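Local coordinates for protein Uly1 (Catenovulum maritimum, PDB 7DRQ) that probably cleaves the algal polysaccharide ulvan as a calcium-binding lyase of polysaccharide lyase family 24, built on a beta-propeller fold, at residues F91-R101 against Y126-T137. Residues are numbered along the deposited sequence; the frame is centred on the assembly and turned at random.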
ATOM      1  N   PHE A  91       7.985 -10.828  16.094  1.00 10.66           N
ATOM      2  CA  PHE A  91       9.314 -10.393  15.700  1.00 15.44           C
ATOM      3  C   PHE A  91       9.882  -9.420  16.726  1.00 15.15           C
ATOM      4  O   PHE A  91       9.134  -8.703  17.393  1.00 13.54           O
ATOM      5  CB  PHE A  91       9.285  -9.729  14.315  1.00 13.88           C
ATOM      6  CG  PHE A  91       9.252 -10.720  13.189  1.00 14.02           C
ATOM      7  CD1 PHE A  91       8.053 -11.274  12.779  1.00 13.64           C
ATOM      8  CD2 PHE A  91      10.424 -11.123  12.560  1.00 15.10           C
ATOM      9  CE1 PHE A  91       8.021 -12.218  11.764  1.00 12.41           C
ATOM     10  CE2 PHE A  91      10.397 -12.065  11.532  1.00 14.43           C
ATOM     11  CZ  PHE A  91       9.199 -12.606  11.136  1.00 11.61           C
ATOM     12  N   PRO A  92      11.206  -9.404  16.893  1.00 12.82           N
ATOM     13  CA  PRO A  92      11.796  -8.528  17.918  1.00 16.00           C
ATOM     14  C   PRO A  92      11.567  -7.052  17.660  1.00 12.79           C
ATOM     15  O   PRO A  92      11.484  -6.278  18.620  1.00 12.85           O
ATOM     16  CB  PRO A  92      13.294  -8.876  17.862  1.00 17.82           C
ATOM     17  CG  PRO A  92      13.359 -10.246  17.273  1.00 15.34           C
ATOM     18  CD  PRO A  92      12.162 -10.397  16.369  1.00 15.45           C
ATOM     19  N   HIS A  93      11.473  -6.633  16.399  1.00 12.54           N
ATOM     20  CA  HIS A  93      11.368  -5.208  16.103  1.00 13.60           C
ATOM     21  C   HIS A  93      10.074  -4.610  16.648  1.00 12.63           C
ATOM     22  O   HIS A  93       9.005  -5.216  16.551  1.00 12.50           O
ATOM     23  CB  HIS A  93      11.412  -4.959  14.606  1.00 12.15           C
ATOM     24  CG  HIS A  93      11.439  -3.504  14.254  1.00 11.71           C
ATOM     25  ND1 HIS A  93      12.565  -2.725  14.418  1.00 15.19           N
ATOM     26  CD2 HIS A  93      10.478  -2.681  13.771  1.00 13.38           C
ATOM     27  CE1 HIS A  93      12.304  -1.488  14.029  1.00 13.51           C
ATOM     28  NE2 HIS A  93      11.043  -1.432  13.638  1.00 12.58           N
ATOM     29  N   GLN A  94      10.166  -3.383  17.162  1.00 13.02           N
ATOM     30  CA  GLN A  94       9.013  -2.640  17.656  1.00 14.32           C
ATOM     31  C   GLN A  94       8.867  -1.360  16.849  1.00 12.76           C
ATOM     32  O   GLN A  94       9.865  -0.743  16.483  1.00 13.81           O
ATOM     33  CB  GLN A  94       9.148  -2.287  19.148  1.00 18.19           C
ATOM     34  CG  GLN A  94       9.277  -3.498  20.070  1.00 17.44           C
ATOM     35  CD  GLN A  94       9.912  -3.136  21.393  1.00 24.27           C
ATOM     36  OE1 GLN A  94      11.136  -3.007  21.490  1.00 21.31           O
ATOM     37  NE2 GLN A  94       9.084  -2.950  22.415  1.00 15.65           N
ATOM     38  N   HIS A  95       7.617  -0.976  16.566  1.00 14.59           N
ATOM     39  CA  HIS A  95       7.335   0.261  15.835  1.00  9.64           C
ATOM     40  C   HIS A  95       8.135   1.420  16.420  1.00 11.10           C
ATOM     41  O   HIS A  95       8.063   1.687  17.623  1.00 12.72           O
ATOM     42  CB  HIS A  95       5.827   0.547  15.912  1.00 11.03           C
ATOM     43  CG  HIS A  95       5.395   1.792  15.196  1.00 11.22           C
ATOM     44  ND1 HIS A  95       5.787   2.094  13.908  1.00 12.44           N
ATOM     45  CD2 HIS A  95       4.575   2.800  15.588  1.00 11.30           C
ATOM     46  CE1 HIS A  95       5.238   3.242  13.541  1.00 12.95           C
ATOM     47  NE2 HIS A  95       4.501   3.691  14.543  1.00 12.33           N
ATOM     48  N   THR A  96       8.916   2.103  15.573  1.00 12.16           N
ATOM     49  CA  THR A  96       9.752   3.201  16.042  1.00 12.59           C
ATOM     50  C   THR A  96       9.067   4.556  15.912  1.00 16.01           C
ATOM     51  O   THR A  96       9.681   5.579  16.222  1.00 11.88           O
ATOM     52  CB  THR A  96      11.106   3.201  15.308  1.00 16.35           C
ATOM     53  OG1 THR A  96      10.908   3.286  13.888  1.00 13.19           O
ATOM     54  CG2 THR A  96      11.870   1.928  15.636  1.00 16.10           C
ATOM     55  N   GLY A  97       7.807   4.588  15.483  1.00 11.93           N
ATOM     56  CA  GLY A  97       7.035   5.814  15.533  1.00 13.76           C
ATOM     57  C   GLY A  97       7.503   6.833  14.514  1.00 13.74           C
ATOM     58  O   GLY A  97       8.009   6.501  13.431  1.00 15.08           O
ATOM     59  N   PHE A  98       7.349   8.103  14.878  1.00 14.06           N
ATOM     60  CA  PHE A  98       7.764   9.188  14.001  1.00 14.18           C
ATOM     61  C   PHE A  98       9.254   9.447  14.199  1.00 14.13           C
ATOM     62  O   PHE A  98       9.661   9.985  15.235  1.00 14.28           O
ATOM     63  CB  PHE A  98       6.961  10.458  14.270  1.00 15.06           C
ATOM     64  CG  PHE A  98       7.235  11.548  13.267  1.00 15.16           C
ATOM     65  CD1 PHE A  98       6.529  11.593  12.072  1.00 17.24           C
ATOM     66  CD2 PHE A  98       8.218  12.500  13.499  1.00 19.52           C
ATOM     67  CE1 PHE A  98       6.781  12.585  11.131  1.00 19.36           C
ATOM     68  CE2 PHE A  98       8.486  13.493  12.557  1.00 18.23           C
ATOM     69  CZ  PHE A  98       7.770  13.535  11.374  1.00 19.79           C
ATOM     70  N   GLU A  99      10.060   9.061  13.209  1.00 12.97           N
ATOM     71  CA  GLU A  99      11.508   9.279  13.213  1.00 14.25           C
ATOM     72  C   GLU A  99      12.136   8.883  14.548  1.00 16.81           C
ATOM     73  O   GLU A  99      12.917   9.627  15.146  1.00 16.56           O
ATOM     74  CB  GLU A  99      11.833  10.738  12.853  1.00 15.08           C
ATOM     75  CG  GLU A  99      11.364  11.121  11.437  1.00 16.84           C
ATOM     76  CD  GLU A  99      11.520  12.603  11.122  1.00 22.13           C
ATOM     77  OE1 GLU A  99      11.077  13.035  10.039  1.00 20.00           O
ATOM     78  OE2 GLU A  99      12.066  13.331  11.967  1.00 20.80           O
ATOM     79  N   GLY A 100      11.775   7.694  15.029  1.00 14.78           N
ATOM     80  CA  GLY A 100      12.338   7.155  16.247  1.00 16.29           C
ATOM     81  C   GLY A 100      11.563   7.481  17.506  1.00 14.51           C
ATOM     82  O   GLY A 100      11.784   6.833  18.538  1.00 14.63           O
ATOM     83  N   ARG A 101      10.661   8.468  17.453  1.00 13.65           N
ATOM     84  CA  ARG A 101       9.837   8.851  18.597  1.00 12.98           C
ATOM     85  C   ARG A 101       8.681   7.873  18.647  1.00 13.91           C
ATOM     86  O   ARG A 101       7.611   8.110  18.086  1.00 15.02           O
ATOM     87  CB  ARG A 101       9.351  10.288  18.469  1.00 16.35           C
ATOM     88  CG  ARG A 101      10.437  11.324  18.738  1.00 17.00           C
ATOM     89  CD  ARG A 101      11.379  11.505  17.545  1.00 16.73           C
ATOM     90  NE  ARG A 101      12.045  12.808  17.591  1.00 17.24           N
ATOM     91  CZ  ARG A 101      13.022  13.183  16.767  1.00 25.98           C
ATOM     92  NH1 ARG A 101      13.450  12.356  15.821  1.00 21.22           N
ATOM     93  NH2 ARG A 101      13.564  14.395  16.876  1.00 21.89           N
ATOM     94  N   TYR A 126       9.123  -3.450   6.716  1.00 10.32           N
ATOM     95  CA  TYR A 126       8.325  -2.769   7.727  1.00 10.93           C
ATOM     96  C   TYR A 126       9.006  -1.535   8.301  1.00 11.62           C
ATOM     97  O   TYR A 126      10.232  -1.409   8.310  1.00 11.71           O
ATOM     98  CB  TYR A 126       7.962  -3.715   8.867  1.00 11.53           C
ATOM     99  CG  TYR A 126       9.062  -4.619   9.401  1.00 11.22           C
ATOM    100  CD1 TYR A 126       9.911  -4.192  10.428  1.00 10.38           C
ATOM    101  CD2 TYR A 126       9.191  -5.932   8.945  1.00 12.01           C
ATOM    102  CE1 TYR A 126      10.879  -5.046  10.959  1.00 12.26           C
ATOM    103  CE2 TYR A 126      10.154  -6.795   9.470  1.00 12.05           C
ATOM    104  CZ  TYR A 126      10.995  -6.349  10.476  1.00 13.70           C
ATOM    105  OH  TYR A 126      11.949  -7.211  10.996  1.00 12.13           O
ATOM    106  N   ASP A 127       8.156  -0.640   8.811  1.00 11.42           N
ATOM    107  CA  ASP A 127       8.546   0.446   9.706  1.00 13.23           C
ATOM    108  C   ASP A 127       9.494   1.424   9.024  1.00 11.64           C
ATOM    109  O   ASP A 127      10.535   1.791   9.571  1.00 14.55           O
ATOM    110  CB  ASP A 127       9.151  -0.086  11.006  1.00 14.38           C
ATOM    111  CG  ASP A 127       8.916   0.861  12.171  1.00 10.86           C
ATOM    112  OD1 ASP A 127       8.013   1.721  12.063  1.00 12.34           O
ATOM    113  OD2 ASP A 127       9.621   0.754  13.194  1.00 14.23           O
HETATM  114  N   MSE A 128       9.123   1.837   7.813  1.00 11.58           N
HETATM  115  CA  MSE A 128       9.937   2.727   6.980  1.00 12.54           C
HETATM  116  C   MSE A 128       9.179   3.957   6.510  1.00 14.70           C
HETATM  117  O   MSE A 128       8.064   3.856   5.999  1.00 15.38           O
HETATM  118  CB  MSE A 128      10.440   1.961   5.762  1.00 12.38           C
HETATM  119  CG  MSE A 128      11.320   0.791   6.098  1.00 10.97           C
HETATM  120 SE   MSE A 128      12.101   0.112   4.482  0.78 13.98          SE
HETATM  121  CE  MSE A 128      10.902  -1.417   4.202  1.00 13.01           C
ATOM    122  N   HIS A 129       9.784   5.131   6.686  1.00 12.86           N
ATOM    123  CA  HIS A 129       9.264   6.343   6.053  1.00 11.61           C
ATOM    124  C   HIS A 129      10.456   7.178   5.577  1.00 11.75           C
ATOM    125  O   HIS A 129      10.810   8.194   6.186  1.00 15.33           O
ATOM    126  CB  HIS A 129       8.349   7.139   6.984  1.00 13.26           C
ATOM    127  CG  HIS A 129       7.642   8.269   6.300  1.00 16.60           C
ATOM    128  ND1 HIS A 129       6.741   9.088   6.949  1.00 16.81           N
ATOM    129  CD2 HIS A 129       7.691   8.706   5.018  1.00 13.41           C
ATOM    130  CE1 HIS A 129       6.285   9.995   6.102  1.00 17.23           C
ATOM    131  NE2 HIS A 129       6.842   9.784   4.924  1.00 15.72           N
ATOM    132  N   ALA A 130      11.059   6.738   4.471  1.00 13.47           N
ATOM    133  CA  ALA A 130      12.142   7.472   3.811  1.00 12.84           C
ATOM    134  C   ALA A 130      13.328   7.715   4.745  1.00 15.19           C
ATOM    135  O   ALA A 130      13.946   8.784   4.733  1.00 15.82           O
ATOM    136  CB  ALA A 130      11.626   8.792   3.233  1.00 12.72           C
ATOM    137  N   TYR A 131      13.674   6.715   5.548  1.00 15.70           N
ATOM    138  CA  TYR A 131      14.798   6.907   6.451  1.00 14.20           C
ATOM    139  C   TYR A 131      16.114   6.704   5.707  1.00 13.48           C
ATOM    140  O   TYR A 131      16.169   6.078   4.647  1.00 13.34           O
ATOM    141  CB  TYR A 131      14.697   5.967   7.654  1.00 13.59           C
ATOM    142  CG  TYR A 131      13.401   6.154   8.417  1.00 12.61           C
ATOM    143  CD1 TYR A 131      12.894   7.423   8.654  1.00 14.10           C
ATOM    144  CD2 TYR A 131      12.674   5.062   8.869  1.00 12.50           C
ATOM    145  CE1 TYR A 131      11.696   7.611   9.349  1.00 13.77           C
ATOM    146  CE2 TYR A 131      11.474   5.232   9.553  1.00 13.06           C
ATOM    147  CZ  TYR A 131      10.990   6.503   9.785  1.00 14.27           C
ATOM    148  OH  TYR A 131       9.809   6.674  10.464  1.00 13.89           O
ATOM    149  N   ARG A 132      17.180   7.270   6.275  1.00 14.10           N
ATOM    150  CA  ARG A 132      18.515   7.230   5.691  1.00 14.71           C
ATOM    151  C   ARG A 132      19.519   7.086   6.822  1.00 11.74           C
ATOM    152  O   ARG A 132      19.173   7.191   7.998  1.00 13.81           O
ATOM    153  CB  ARG A 132      18.811   8.493   4.859  1.00 17.43           C
ATOM    154  CG  ARG A 132      18.239   9.751   5.472  1.00 18.50           C
ATOM    155  CD  ARG A 132      18.277  10.945   4.515  1.00 25.38           C
ATOM    156  NE  ARG A 132      17.271  11.948   4.886  1.00 32.65           N
ATOM    157  CZ  ARG A 132      17.430  12.855   5.848  1.00 36.70           C
ATOM    158  NH1 ARG A 132      18.557  12.902   6.551  1.00 31.68           N
ATOM    159  NH2 ARG A 132      16.461  13.722   6.111  1.00 34.80           N
ATOM    160  N   GLU A 133      20.789   6.860   6.464  1.00 13.12           N
ATOM    161  CA  GLU A 133      21.778   6.569   7.501  1.00 15.36           C
ATOM    162  C   GLU A 133      21.941   7.730   8.475  1.00 16.29           C
ATOM    163  O   GLU A 133      22.280   7.511   9.643  1.00 20.89           O
ATOM    164  CB  GLU A 133      23.121   6.201   6.872  1.00 15.36           C
ATOM    165  CG  GLU A 133      23.815   7.334   6.149  1.00 15.24           C
ATOM    166  CD  GLU A 133      25.027   6.839   5.405  1.00 21.03           C
ATOM    167  OE1 GLU A 133      25.589   5.815   5.842  1.00 19.59           O
ATOM    168  OE2 GLU A 133      25.404   7.448   4.386  1.00 21.14           O
ATOM    169  N   ASN A 134      21.689   8.963   8.031  1.00 16.24           N
ATOM    170  CA  ASN A 134      21.816  10.115   8.911  1.00 19.68           C
ATOM    171  C   ASN A 134      20.457  10.667   9.335  1.00 17.79           C
ATOM    172  O   ASN A 134      20.350  11.846   9.684  1.00 17.62           O
ATOM    173  CB  ASN A 134      22.676  11.200   8.257  1.00 18.65           C
ATOM    174  CG  ASN A 134      22.041  11.778   7.017  1.00 23.88           C
ATOM    175  OD1 ASN A 134      21.172  11.159   6.400  1.00 27.50           O
ATOM    176  ND2 ASN A 134      22.454  12.986   6.652  1.00 26.89           N
ATOM    177  N   THR A 135      19.415   9.837   9.309  1.00 17.20           N
ATOM    178  CA  THR A 135      18.148  10.218   9.919  1.00 16.53           C
ATOM    179  C   THR A 135      18.369  10.515  11.399  1.00 16.90           C
ATOM    180  O   THR A 135      19.059   9.773  12.102  1.00 17.71           O
ATOM    181  CB  THR A 135      17.109   9.099   9.737  1.00 16.59           C
ATOM    182  OG1 THR A 135      16.672   9.071   8.374  1.00 15.56           O
ATOM    183  CG2 THR A 135      15.898   9.303  10.640  1.00 15.04           C
ATOM    184  N   ASP A 136      17.799  11.624  11.867  1.00 18.25           N
ATOM    185  CA  ASP A 136      18.004  12.089  13.232  1.00 23.01           C
ATOM    186  C   ASP A 136      16.882  11.536  14.097  1.00 19.00           C
ATOM    187  O   ASP A 136      15.749  12.030  14.048  1.00 20.66           O
ATOM    188  CB  ASP A 136      18.048  13.619  13.280  1.00 24.62           C
ATOM    189  CG  ASP A 136      18.250  14.162  14.692  1.00 28.02           C
ATOM    190  OD1 ASP A 136      18.446  13.366  15.629  1.00 23.28           O
ATOM    191  OD2 ASP A 136      18.223  15.403  14.862  1.00 31.70           O
ATOM    192  N   THR A 137      17.188  10.520  14.893  1.00 18.70           N
ATOM    193  CA  THR A 137      16.154   9.917  15.723  1.00 18.99           C
ATOM    194  C   THR A 137      15.926  10.660  17.029  1.00 23.18           C
ATOM    195  O   THR A 137      15.161  10.170  17.866  1.00 19.87           O
ATOM    196  CB  THR A 137      16.488   8.455  16.035  1.00 22.30           C
ATOM    197  OG1 THR A 137      17.613   8.400  16.920  1.00 19.13           O
ATOM    198  CG2 THR A 137      16.796   7.683  14.754  1.00 21.69           C
TER
HETATM  199  O   HOH W   1      12.530  -8.053  13.870  1.00 13.10           O
HETATM  200  O   HOH W   2      10.595   5.694  13.157  1.00 16.43           O
HETATM  201  O   HOH W   3       8.539   9.086  10.388  1.00 16.41           O
HETATM  202  O   HOH W   4      14.488  13.836  12.554  1.00 26.13           O
HETATM  203  O   HOH W   5      15.237  15.658  14.463  1.00 30.25           O
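H93 and H95 both turn a ring edge to the carboxylate of D127, and G97 N lies over the centre of one face of the H95 ring, 3.4 Å above its plane. H93 CG lies 3.7 Å from Y126 CE1, the rings oblique with planes 41° apart and the side chains running in opposite directions. D136 O sits almost in the plane of the R101 guanidinium, at its rim, while T137 O covers a face.

D127 carries the central polar network. Its CG stands anti to the backbone N (chi1 -151°), which carries the carboxylate across to 93-96. H93 NE2 donates to the anti lone pair of D127 OD2 at 2.6 Å, nearly straight (163°), while T96 N meets the syn lone pair of OD2 at 2.8 Å. H95 ND1 reaches D127 OD1 at 2.9 Å from above the carboxylate plane, and N109 also binds OD1. An asparagine here would probably leave H93 NE2 or H95 ND1 facing an amide N-H and without its acceptor.

Farther along, R101 NH1 spans both segments, donating to D136 O and to E99 O, each at 2.9 Å; E99 forms a salt bridge with R28, whose carbonyl takes R101 NH2. A water donates to G97 O, accepts from G100 N and joins the hydroxyls of T96 and Y131, the latter also partnered by N109.

The contact ties the corner following propeller strand 86-91 to the loop after strand 122-126. Two histidines and a backbone N-H on one buried carboxylate hold its rotation and set both ring orientations; H93 lies about 3 Å, side chain to side chain, from the calcium ligand K185, so its bond to D127 probably steadies a residue close to that site.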